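Local coordinates for protein african horse sickness virus (serotype 4) VP7 (African horsesickness virus, PDB 1AHS) that forms, as a homotrimer bound to the inner protein VP3, the surface of the viral core, this chain being its top domain, at residues B[2-7]-B[47-52]; B[26-29]-B[33-36]; B[67-70]-B[76-79]; B[108-111]-B[115-118]. One frame throughout, in Å; residues are numbered along the deposited sequence.

All four contacts lie in the top domain of VP7, whose two antiparallel sheets form a jelly-roll-like sandwich. Contact 2 falls within the stretch of chain that contact 1 brings together; contacts 3 and 4 come later. Contacts 1 and 2, their centres 11 Å apart, touch where Tyr4 meets Tyr27. Contacts 2 and 4, centres about 13 Å apart, share the five-stranded sheet, in which strand 32-37 runs beside strand 116-122. Contact 3 is a short hairpin, its centre about 12 Å from that of contact 4, against which Phe69 packs through Ile117. The centres of contacts 1 and 3 are about 26 Å apart. Contacts 1 and 2 reach the second subunit and contact 3 the third, consistent with trimer interfaces there.

Contact 1: residues B[2-7]-B[47-52]; sequences GPYAGA and ALLAPR
Tyr4 reaches across to the end of the short helix 46-49, where its hydroxyl donates a hydrogen bond to Leu49 O (OH to O, 2.8 Å). The bond comes in at a bend, with a C=O...donor angle of 114° and the donor tilted 20° from the carbonyl plane, and it places Leu49 O at the edge of the ring. This is the tight part of the contact. Tyr4 OH also rests 3.8 Å from Leu49 CD2, and Pro3 CG sits 3.7 Å above the centre of the Tyr4 ring, covering one face. With CG beside the backbone N and opposite the carbonyl carbon (chi1 -50°), the ring is swung from its turn toward the helix end. The looser side is the proline pair: Pro3 CB and Pro51 CB meet at 3.9 Å, one apolar touch between rings, with Pro3 partly exposed and Pro51 buried. Around the contact, Leu48 O takes a hydrogen bond from Tyr27 OH, while Tyr4 O accepts one from Arg64 of the second subunit. Two successive carbonyls at the helix end, that of the buried Leu49 among them, are thus each met by a tyrosine hydroxyl, which ties loop 2-7 to the helix.

Contact 2: residues B[26-29]-B[33-36]; sequences GYIN and AEVC
Glu34 and Gly26 pair across the hairpin of strands 23-27 and 32-37 through two backbone hydrogen bonds, Gly26 N to Glu34 O (3.2 Å) and Glu34 N to Gly26 O (3.1 Å). Next to this antiparallel hydrogen-bonded pair, Tyr27 and Ala33 form the non-hydrogen-bonded one, and Tyr27 CD1 touches Ala33 CB at 4.0 Å on the sheet face that carries both side chains. The Glu34 side chain leaves by the other face. Its CB packs on Leu118 O. CG, set beside the backbone N (chi1 -71°), meets Ile28 CG1 at 3.8 Å, and the chain then runs extended, so that the carboxyl carbon CD also lies 3.8 Å from that CG1. At the tip, OE1 passes Ile28 CD1 at 4.0 Å and accepts a hydrogen bond from Gly14 N, while OE2 lies 3.9 Å from Ile28 CG1 and is hydrogen-bonded to Ser13 OG. Ile28 thus lies against the aliphatic and carboxyl carbons of Glu34, the two side chains crossing at a slant. The carboxylate of the buried Glu34 is flanked by Ile28 yet bound at both oxygens by the 13-14 loop, which would probably fix its rotation and pin that loop to the sheet.

Contact 3: residues B[67-70]-B[76-79]; sequences RIFC and SLES
Phe69 and Leu77 carry this small hairpin. Leu77 CB stands over one face of the Phe69 ring as a CH-pi contact, 4.0 Å from its centroid and 15° off the ring normal, and Leu77 CD2 touches CE2 of the ring at 3.6 Å. Phe69 CG lies between its backbone N and carbonyl carbon (chi1 66°), which folds the ring back along the partner strand until Ser79 CA is at its edge. The backbones of the same two residues make an antiparallel hydrogen-bonded pair: Phe69 N to Leu77 O is 2.9 Å and Leu77 N to Phe69 O is 2.8 Å. Beside this pair, the side chains of Arg67 and Glu78 run alongside each other, joined by a long salt bridge with a weak hydrogen bond (NH1 to OE1, 3.4 Å), their flat groups turned 38° apart. Farther out, Arg67 NE makes a salt bridge to Glu9 of the third subunit, and Ser76 OG is hydrogen-bonded to Arg15 of that subunit. Ser79 OG is bonded to Leu66 O and Ile117 N, which anchors the base of the hairpin. Strands 69-70 and 76-77 form a two-stranded sheet near the ends of strands 59-65 and 116-122, with Phe69 packed on Ile117.

Contact 4: residues B[108-111]-B[115-118]; sequences VGNP and RSIL
Ser116 OG has two partners: it donates a hydrogen bond to Asn110 OD1 (2.8 Å) and accepts one from Ala80 N. The hydroxyl comes from above the Asn110 carbonyl plane, 48° out of it, at a C=O...donor angle of 112°, so the bond is short but does not follow a lone pair. Ser116 CB follows at 3.4 Å from OD1 of Asn110. That side chain reaches over because its CG extends directly opposite the backbone N (chi1 -178°), while its ND2 turns to Asp38 O and Arg114 O; three bonds therefore hold the amide and should fix its flip. Two residues away on each strand the contact becomes apolar. Val108 CG2 and Leu118 CD2 are modelled at 3.3 Å, closer than normal for two carbons, so the exact value is doubtful; the two side chains run antiparallel alongside each other. No backbone bond links the segments, the CA atoms of Asn110 and Ser116 being 7.0 Å apart. Strand 106-110 lies between strands 41-44 and 84-87 in one sheet, whereas strand 116-122 lies between strands 32-37 and 59-65 in the other. The contact thus spans the two sheets, side chain to side chain, with Val85 touching both Val108 and Leu118.

Contact 1: residues B[2-7]-B[47-52]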
ATOM      1  N   GLY B   2      -0.646  -7.725  12.892  1.00 47.43           N
ATOM      2  CA  GLY B   2       0.616  -7.018  12.780  1.00 40.06           C
ATOM      3  C   GLY B   2       0.599  -6.079  13.971  1.00 36.64           C
ATOM      4  O   GLY B   2      -0.470  -5.763  14.510  1.00 40.18           O
ATOM      5  N   PRO B   3       1.728  -5.494  14.321  1.00 30.85           N
ATOM      6  CA  PRO B   3       1.713  -4.619  15.481  1.00 28.17           C
ATOM      7  C   PRO B   3       0.909  -3.353  15.437  1.00 33.33           C
ATOM      8  O   PRO B   3       0.594  -2.788  16.491  1.00 38.11           O
ATOM      9  CB  PRO B   3       3.174  -4.328  15.674  1.00 25.38           C
ATOM     10  CG  PRO B   3       3.698  -4.355  14.283  1.00 27.13           C
ATOM     11  CD  PRO B   3       3.050  -5.538  13.683  1.00 30.80           C
ATOM     12  N   TYR B   4       0.513  -2.920  14.244  1.00 34.12           N
ATOM     13  CA  TYR B   4      -0.164  -1.635  14.124  1.00 31.04           C
ATOM     14  C   TYR B   4      -1.630  -1.745  13.802  1.00 33.71           C
ATOM     15  O   TYR B   4      -2.259  -0.766  13.381  1.00 34.52           O
ATOM     16  CB  TYR B   4       0.552  -0.743  13.078  1.00 31.44           C
ATOM     17  CG  TYR B   4       2.064  -0.625  13.272  1.00 30.65           C
ATOM     18  CD1 TYR B   4       2.619  -0.532  14.548  1.00 27.67           C
ATOM     19  CD2 TYR B   4       2.937  -0.792  12.203  1.00 26.00           C
ATOM     20  CE1 TYR B   4       4.004  -0.642  14.743  1.00 28.95           C
ATOM     21  CE2 TYR B   4       4.316  -0.892  12.399  1.00 28.05           C
ATOM     22  CZ  TYR B   4       4.825  -0.829  13.670  1.00 27.96           C
ATOM     23  OH  TYR B   4       6.157  -1.029  13.877  1.00 30.28           O
ATOM     24  N   ALA B   5      -2.209  -2.905  14.087  1.00 36.06           N
ATOM     25  CA  ALA B   5      -3.624  -3.121  13.797  1.00 33.09           C
ATOM     26  C   ALA B   5      -4.567  -2.181  14.538  1.00 31.26           C
ATOM     27  O   ALA B   5      -5.590  -1.800  13.999  1.00 36.45           O
ATOM     28  CB  ALA B   5      -4.003  -4.589  14.035  1.00 33.80           C
ATOM     29  N   GLY B   6      -4.156  -1.677  15.690  1.00 28.85           N
ATOM     30  CA  GLY B   6      -5.032  -0.815  16.455  1.00 29.61           C
ATOM     31  C   GLY B   6      -4.944   0.661  16.208  1.00 33.95           C
ATOM     32  O   GLY B   6      -5.543   1.439  16.939  1.00 41.84           O
ATOM     33  N   ALA B   7      -4.187   1.052  15.192  1.00 36.09           N
ATOM     34  CA  ALA B   7      -4.016   2.452  14.834  1.00 32.72           C
ATOM     35  C   ALA B   7      -5.406   2.938  14.484  1.00 33.20           C
ATOM     36  O   ALA B   7      -6.156   2.224  13.825  1.00 32.75           O
ATOM     37  CB  ALA B   7      -3.126   2.537  13.615  1.00 31.27           C
ATOM     38  N   ALA B  47       8.494   5.724  19.530  1.00 31.81           N
ATOM     39  CA  ALA B  47       7.060   5.846  19.763  1.00 32.94           C
ATOM     40  C   ALA B  47       6.201   5.367  18.619  1.00 34.66           C
ATOM     41  O   ALA B  47       5.067   4.945  18.826  1.00 37.59           O
ATOM     42  CB  ALA B  47       6.712   7.287  20.062  1.00 32.75           C
ATOM     43  N   LEU B  48       6.751   5.439  17.416  1.00 31.10           N
ATOM     44  CA  LEU B  48       6.037   5.056  16.217  1.00 25.54           C
ATOM     45  C   LEU B  48       6.120   3.565  15.927  1.00 26.33           C
ATOM     46  O   LEU B  48       5.094   2.946  15.673  1.00 24.59           O
ATOM     47  CB  LEU B  48       6.596   5.884  15.056  1.00 28.68           C
ATOM     48  CG  LEU B  48       5.949   6.129  13.677  1.00 29.82           C
ATOM     49  CD1 LEU B  48       6.652   5.371  12.567  1.00 29.58           C
ATOM     50  CD2 LEU B  48       4.472   5.891  13.694  1.00 28.55           C
ATOM     51  N   LEU B  49       7.321   2.975  16.000  1.00 23.57           N
ATOM     52  CA  LEU B  49       7.502   1.555  15.691  1.00 21.62           C
ATOM     53  C   LEU B  49       7.126   0.591  16.767  1.00 26.37           C
ATOM     54  O   LEU B  49       6.893  -0.571  16.506  1.00 26.87           O
ATOM     55  CB  LEU B  49       8.935   1.270  15.323  1.00 23.44           C
ATOM     56  CG  LEU B  49       9.474   1.971  14.087  1.00 26.99           C
ATOM     57  CD1 LEU B  49      10.789   1.296  13.765  1.00 20.80           C
ATOM     58  CD2 LEU B  49       8.490   1.830  12.928  1.00 21.48           C
ATOM     59  N   ALA B  50       7.105   1.060  17.992  1.00 30.64           N
ATOM     60  CA  ALA B  50       6.770   0.230  19.101  1.00 34.36           C
ATOM     61  C   ALA B  50       5.321  -0.105  19.200  1.00 43.07           C
ATOM     62  O   ALA B  50       4.444   0.792  19.269  1.00 44.50           O
ATOM     63  CB  ALA B  50       7.178   0.875  20.335  1.00 33.26           C
ATOM     64  N   PRO B  51       5.048  -1.420  19.302  1.00 50.45           N
ATOM     65  CA  PRO B  51       3.720  -2.047  19.436  1.00 55.60           C
ATOM     66  C   PRO B  51       3.268  -1.606  20.826  1.00 56.09           C
ATOM     67  O   PRO B  51       4.123  -1.238  21.653  1.00 57.19           O
ATOM     68  CB  PRO B  51       4.046  -3.550  19.421  1.00 57.49           C
ATOM     69  CG  PRO B  51       5.432  -3.620  19.988  1.00 58.34           C
ATOM     70  CD  PRO B  51       6.119  -2.437  19.340  1.00 54.18           C
ATOM     71  N   ARG B  52       1.984  -1.652  21.158  1.00 54.06           N
ATOM     72  CA  ARG B  52       1.717  -1.162  22.507  1.00 57.63           C
ATOM     73  C   ARG B  52       2.409  -1.948  23.641  1.00 54.81           C
ATOM     74  O   ARG B  52       2.699  -3.164  23.499  1.00 45.70           O
ATOM     75  CB  ARG B  52       0.254  -0.734  22.729  1.00 67.69           C
TER

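Contact 2: residues B[26-29]-B[33-36]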
ATOM      1  N   GLY B  26       3.436   7.955  10.404  1.00 24.35           N
ATOM      2  CA  GLY B  26       2.045   7.538  10.396  1.00 25.01           C
ATOM      3  C   GLY B  26       1.981   6.113   9.928  1.00 24.03           C
ATOM      4  O   GLY B  26       2.968   5.586   9.419  1.00 28.23           O
ATOM      5  N   TYR B  27       0.830   5.484  10.057  1.00 22.81           N
ATOM      6  CA  TYR B  27       0.744   4.103   9.655  1.00 20.58           C
ATOM      7  C   TYR B  27       0.109   3.969   8.325  1.00 21.75           C
ATOM      8  O   TYR B  27      -0.713   4.794   7.950  1.00 20.36           O
ATOM      9  CB  TYR B  27      -0.048   3.355  10.694  1.00 19.17           C
ATOM     10  CG  TYR B  27       0.598   3.490  12.045  1.00 22.58           C
ATOM     11  CD1 TYR B  27       1.729   2.744  12.367  1.00 24.39           C
ATOM     12  CD2 TYR B  27       0.087   4.363  13.003  1.00 30.73           C
ATOM     13  CE1 TYR B  27       2.331   2.855  13.601  1.00 26.60           C
ATOM     14  CE2 TYR B  27       0.689   4.484  14.262  1.00 27.61           C
ATOM     15  CZ  TYR B  27       1.805   3.721  14.547  1.00 26.77           C
ATOM     16  OH  TYR B  27       2.375   3.787  15.788  1.00 29.00           O
ATOM     17  N   ILE B  28       0.524   2.943   7.602  1.00 19.99           N
ATOM     18  CA  ILE B  28      -0.020   2.643   6.286  1.00 22.87           C
ATOM     19  C   ILE B  28      -1.017   1.474   6.420  1.00 25.34           C
ATOM     20  O   ILE B  28      -2.069   1.446   5.776  1.00 25.39           O
ATOM     21  CB  ILE B  28       1.102   2.258   5.324  1.00 19.87           C
ATOM     22  CG1 ILE B  28       2.050   3.439   5.138  1.00 18.89           C
ATOM     23  CG2 ILE B  28       0.560   1.877   4.002  1.00 16.38           C
ATOM     24  CD1 ILE B  28       1.390   4.786   5.049  1.00 16.09           C
ATOM     25  N   ASN B  29      -0.686   0.523   7.288  1.00 27.63           N
ATOM     26  CA  ASN B  29      -1.516  -0.642   7.525  1.00 25.34           C
ATOM     27  C   ASN B  29      -0.949  -1.368   8.747  1.00 25.47           C
ATOM     28  O   ASN B  29      -0.107  -0.821   9.423  1.00 25.47           O
ATOM     29  CB  ASN B  29      -1.578  -1.534   6.270  1.00 28.33           C
ATOM     30  CG  ASN B  29      -0.287  -2.317   5.993  1.00 26.49           C
ATOM     31  OD1 ASN B  29       0.457  -2.659   6.900  1.00 32.59           O
ATOM     32  ND2 ASN B  29      -0.075  -2.674   4.733  1.00 25.50           N
ATOM     33  N   ALA B  33       4.795   1.370   8.443  1.00 19.01           N
ATOM     34  CA  ALA B  33       4.725   2.727   8.931  1.00 17.71           C
ATOM     35  C   ALA B  33       5.709   3.494   8.038  1.00 17.31           C
ATOM     36  O   ALA B  33       6.619   2.886   7.468  1.00 18.62           O
ATOM     37  CB  ALA B  33       5.172   2.758  10.384  1.00 16.27           C
ATOM     38  N   GLU B  34       5.549   4.797   7.892  1.00 21.57           N
ATOM     39  CA  GLU B  34       6.467   5.570   7.070  1.00 18.33           C
ATOM     40  C   GLU B  34       6.793   6.865   7.786  1.00 18.34           C
ATOM     41  O   GLU B  34       5.934   7.415   8.456  1.00 21.12           O
ATOM     42  CB  GLU B  34       5.797   5.953   5.746  1.00 22.90           C
ATOM     43  CG  GLU B  34       5.567   4.810   4.757  1.00 18.97           C
ATOM     44  CD  GLU B  34       4.943   5.247   3.428  1.00 19.47           C
ATOM     45  OE1 GLU B  34       4.567   6.438   3.242  1.00 23.21           O
ATOM     46  OE2 GLU B  34       4.800   4.367   2.548  1.00 24.91           O
ATOM     47  N   VAL B  35       8.013   7.369   7.672  1.00 24.62           N
ATOM     48  CA  VAL B  35       8.307   8.657   8.299  1.00 19.66           C
ATOM     49  C   VAL B  35       8.774   9.623   7.210  1.00 21.70           C
ATOM     50  O   VAL B  35       9.606   9.283   6.366  1.00 20.89           O
ATOM     51  CB  VAL B  35       9.238   8.516   9.568  1.00 25.75           C
ATOM     52  CG1 VAL B  35      10.082   7.309   9.476  1.00 30.48           C
ATOM     53  CG2 VAL B  35      10.071   9.728   9.799  1.00 21.19           C
ATOM     54  N   CYS B  36       8.048  10.722   7.089  1.00 21.96           N
ATOM     55  CA  CYS B  36       8.317  11.732   6.099  1.00 22.75           C
ATOM     56  C   CYS B  36       9.386  12.597   6.687  1.00 24.39           C
ATOM     57  O   CYS B  36       9.233  13.045   7.804  1.00 30.29           O
ATOM     58  CB  CYS B  36       7.062  12.573   5.853  1.00 16.83           C
ATOM     59  SG  CYS B  36       5.764  11.720   4.929  1.00 26.31           S
TER

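Contact 3: residues B[67-70]-B[76-79]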
ATOM      1  N   ARG B  67      12.130   5.276  -3.553  1.00 20.99           N
ATOM      2  CA  ARG B  67      12.763   5.842  -4.709  1.00 26.69           C
ATOM      3  C   ARG B  67      11.866   6.984  -5.302  1.00 27.71           C
ATOM      4  O   ARG B  67      12.380   8.039  -5.680  1.00 25.19           O
ATOM      5  CB  ARG B  67      13.046   4.704  -5.707  1.00 29.57           C
ATOM      6  CG  ARG B  67      13.441   5.153  -7.113  1.00 36.34           C
ATOM      7  CD  ARG B  67      14.821   5.786  -7.199  1.00 43.04           C
ATOM      8  NE  ARG B  67      15.636   5.050  -8.170  1.00 56.92           N
ATOM      9  CZ  ARG B  67      15.905   5.476  -9.401  1.00 58.61           C
ATOM     10  NH1 ARG B  67      15.435   6.655  -9.809  1.00 59.71           N
ATOM     11  NH2 ARG B  67      16.600   4.700 -10.237  1.00 63.22           N
ATOM     12  N   ILE B  68      10.555   6.762  -5.470  1.00 27.53           N
ATOM     13  CA  ILE B  68       9.685   7.851  -5.932  1.00 29.41           C
ATOM     14  C   ILE B  68       8.456   7.965  -5.002  1.00 28.77           C
ATOM     15  O   ILE B  68       7.954   6.958  -4.477  1.00 26.27           O
ATOM     16  CB  ILE B  68       9.210   7.791  -7.462  1.00 30.99           C
ATOM     17  CG1 ILE B  68       8.383   6.595  -7.691  1.00 30.82           C
ATOM     18  CG2 ILE B  68      10.337   7.789  -8.493  1.00 31.31           C
ATOM     19  CD1 ILE B  68       6.990   7.003  -7.735  1.00 44.26           C
ATOM     20  N   PHE B  69       8.021   9.195  -4.744  1.00 23.00           N
ATOM     21  CA  PHE B  69       6.864   9.449  -3.919  1.00 19.47           C
ATOM     22  C   PHE B  69       6.304  10.791  -4.406  1.00 21.87           C
ATOM     23  O   PHE B  69       6.729  11.244  -5.444  1.00 24.03           O
ATOM     24  CB  PHE B  69       7.251   9.422  -2.424  1.00 20.68           C
ATOM     25  CG  PHE B  69       8.175  10.525  -1.992  1.00 16.81           C
ATOM     26  CD1 PHE B  69       9.537  10.356  -2.031  1.00 16.12           C
ATOM     27  CD2 PHE B  69       7.670  11.707  -1.495  1.00 18.69           C
ATOM     28  CE1 PHE B  69      10.381  11.357  -1.578  1.00 11.99           C
ATOM     29  CE2 PHE B  69       8.500  12.699  -1.042  1.00 19.57           C
ATOM     30  CZ  PHE B  69       9.861  12.511  -1.088  1.00 15.21           C
ATOM     31  N   CYS B  70       5.388  11.452  -3.704  1.00 20.39           N
ATOM     32  CA  CYS B  70       4.879  12.736  -4.205  1.00 20.53           C
ATOM     33  C   CYS B  70       4.792  13.845  -3.170  1.00 20.75           C
ATOM     34  O   CYS B  70       4.854  13.608  -1.965  1.00 25.03           O
ATOM     35  CB  CYS B  70       3.512  12.561  -4.862  1.00 24.00           C
ATOM     36  SG  CYS B  70       2.194  12.125  -3.797  1.00 35.16           S
ATOM     37  N   SER B  76       5.741  13.999  -8.715  1.00 25.57           N
ATOM     38  CA  SER B  76       6.751  13.028  -8.319  1.00 23.09           C
ATOM     39  C   SER B  76       7.998  13.635  -7.716  1.00 26.51           C
ATOM     40  O   SER B  76       8.564  14.591  -8.230  1.00 34.96           O
ATOM     41  CB  SER B  76       7.143  12.139  -9.481  1.00 23.11           C
ATOM     42  OG  SER B  76       6.044  11.369  -9.907  1.00 28.36           O
ATOM     43  N   LEU B  77       8.512  12.971  -6.703  1.00 27.12           N
ATOM     44  CA  LEU B  77       9.679  13.437  -5.988  1.00 25.25           C
ATOM     45  C   LEU B  77      10.506  12.168  -5.726  1.00 26.47           C
ATOM     46  O   LEU B  77       9.944  11.066  -5.784  1.00 23.15           O
ATOM     47  CB  LEU B  77       9.148  14.006  -4.691  1.00 19.90           C
ATOM     48  CG  LEU B  77       9.544  15.368  -4.174  1.00 25.08           C
ATOM     49  CD1 LEU B  77       9.446  16.342  -5.285  1.00 27.34           C
ATOM     50  CD2 LEU B  77       8.656  15.749  -3.001  1.00 22.92           C
ATOM     51  N   GLU B  78      11.834  12.285  -5.579  1.00 31.30           N
ATOM     52  CA  GLU B  78      12.692  11.120  -5.251  1.00 30.71           C
ATOM     53  C   GLU B  78      13.378  11.424  -3.932  1.00 31.23           C
ATOM     54  O   GLU B  78      13.704  12.582  -3.622  1.00 35.24           O
ATOM     55  CB  GLU B  78      13.777  10.820  -6.288  1.00 36.01           C
ATOM     56  CG  GLU B  78      13.374  11.086  -7.726  1.00 49.67           C
ATOM     57  CD  GLU B  78      14.229  10.353  -8.734  1.00 52.81           C
ATOM     58  OE1 GLU B  78      15.225   9.716  -8.305  1.00 56.16           O
ATOM     59  OE2 GLU B  78      13.875  10.394  -9.950  1.00 53.62           O
ATOM     60  N   SER B  79      13.548  10.377  -3.140  1.00 32.00           N
ATOM     61  CA  SER B  79      14.185  10.459  -1.838  1.00 30.86           C
ATOM     62  C   SER B  79      15.661  10.806  -1.993  1.00 31.71           C
ATOM     63  O   SER B  79      16.354  10.332  -2.939  1.00 29.94           O
ATOM     64  CB  SER B  79      14.073   9.101  -1.119  1.00 28.16           C
ATOM     65  OG  SER B  79      12.869   8.997  -0.394  1.00 31.25           O
TER

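Contact 4: residues B[108-111]-B[115-118]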
ATOM      1  N   VAL B 108      16.720   7.964  12.964  1.00 25.69           N
ATOM      2  CA  VAL B 108      16.493   7.999  11.554  1.00 23.45           C
ATOM      3  C   VAL B 108      17.121   9.310  11.071  1.00 22.93           C
ATOM      4  O   VAL B 108      17.079  10.325  11.780  1.00 20.23           O
ATOM      5  CB  VAL B 108      14.947   7.892  11.414  1.00 22.15           C
ATOM      6  CG1 VAL B 108      14.284   9.241  11.345  1.00 18.38           C
ATOM      7  CG2 VAL B 108      14.565   6.921  10.412  1.00 21.10           C
ATOM      8  N   GLY B 109      17.823   9.266   9.945  1.00 22.53           N
ATOM      9  CA  GLY B 109      18.424  10.490   9.472  1.00 19.21           C
ATOM     10  C   GLY B 109      18.329  10.706   7.985  1.00 21.55           C
ATOM     11  O   GLY B 109      18.425   9.765   7.205  1.00 21.65           O
ATOM     12  N   ASN B 110      18.159  11.963   7.606  1.00 21.97           N
ATOM     13  CA  ASN B 110      18.088  12.360   6.199  1.00 26.42           C
ATOM     14  C   ASN B 110      19.028  13.562   6.020  1.00 31.48           C
ATOM     15  O   ASN B 110      18.576  14.706   5.992  1.00 33.56           O
ATOM     16  CB  ASN B 110      16.650  12.737   5.806  1.00 28.45           C
ATOM     17  CG  ASN B 110      16.511  13.104   4.336  1.00 25.73           C
ATOM     18  OD1 ASN B 110      16.995  12.394   3.437  1.00 27.75           O
ATOM     19  ND2 ASN B 110      15.825  14.196   4.083  1.00 22.41           N
ATOM     20  N   PRO B 111      20.359  13.319   5.988  1.00 32.30           N
ATOM     21  CA  PRO B 111      21.316  14.408   5.827  1.00 29.94           C
ATOM     22  C   PRO B 111      21.258  15.084   4.468  1.00 32.17           C
ATOM     23  O   PRO B 111      21.587  16.268   4.354  1.00 35.99           O
ATOM     24  CB  PRO B 111      22.645  13.705   6.050  1.00 26.53           C
ATOM     25  CG  PRO B 111      22.399  12.325   5.527  1.00 24.85           C
ATOM     26  CD  PRO B 111      21.067  12.031   6.128  1.00 30.39           C
ATOM     27  N   ARG B 115      13.707  16.267   0.316  1.00 30.90           N
ATOM     28  CA  ARG B 115      12.854  15.498   1.200  1.00 24.54           C
ATOM     29  C   ARG B 115      12.942  14.014   0.938  1.00 24.89           C
ATOM     30  O   ARG B 115      13.308  13.601  -0.161  1.00 26.89           O
ATOM     31  CB  ARG B 115      11.427  15.976   1.047  1.00 23.09           C
ATOM     32  CG  ARG B 115      11.256  17.371   1.575  1.00 26.92           C
ATOM     33  CD  ARG B 115       9.932  17.940   1.131  1.00 35.67           C
ATOM     34  NE  ARG B 115       9.911  18.329  -0.278  1.00 45.20           N
ATOM     35  CZ  ARG B 115       8.880  18.943  -0.864  1.00 46.67           C
ATOM     36  NH1 ARG B 115       7.782  19.230  -0.168  1.00 42.14           N
ATOM     37  NH2 ARG B 115       8.975  19.337  -2.131  1.00 50.33           N
ATOM     38  N   SER B 116      12.624  13.205   1.946  1.00 25.27           N
ATOM     39  CA  SER B 116      12.656  11.753   1.785  1.00 25.49           C
ATOM     40  C   SER B 116      11.547  11.092   2.600  1.00 24.53           C
ATOM     41  O   SER B 116      11.046  11.707   3.539  1.00 27.84           O
ATOM     42  CB  SER B 116      13.999  11.203   2.265  1.00 22.20           C
ATOM     43  OG  SER B 116      15.081  11.700   1.483  1.00 32.34           O
ATOM     44  N   ILE B 117      11.114   9.890   2.205  1.00 23.24           N
ATOM     45  CA  ILE B 117      10.122   9.168   3.002  1.00 20.27           C
ATOM     46  C   ILE B 117      10.745   7.799   3.241  1.00 24.97           C
ATOM     47  O   ILE B 117      11.281   7.217   2.303  1.00 25.50           O
ATOM     48  CB  ILE B 117       8.780   8.945   2.301  1.00 12.24           C
ATOM     49  CG1 ILE B 117       8.054  10.246   2.049  1.00 11.85           C
ATOM     50  CG2 ILE B 117       7.839   8.186   3.217  1.00 14.45           C
ATOM     51  CD1 ILE B 117       6.733  10.009   1.421  1.00 14.45           C
ATOM     52  N   LEU B 118      10.768   7.328   4.492  1.00 25.17           N
ATOM     53  CA  LEU B 118      11.304   6.002   4.808  1.00 22.99           C
ATOM     54  C   LEU B 118      10.154   5.118   5.235  1.00 24.38           C
ATOM     55  O   LEU B 118       9.279   5.546   6.011  1.00 20.33           O
ATOM     56  CB  LEU B 118      12.283   6.059   5.970  1.00 28.84           C
ATOM     57  CG  LEU B 118      13.746   6.422   5.769  1.00 31.16           C
ATOM     58  CD1 LEU B 118      13.938   7.602   4.859  1.00 33.05           C
ATOM     59  CD2 LEU B 118      14.299   6.747   7.117  1.00 33.19           C
TER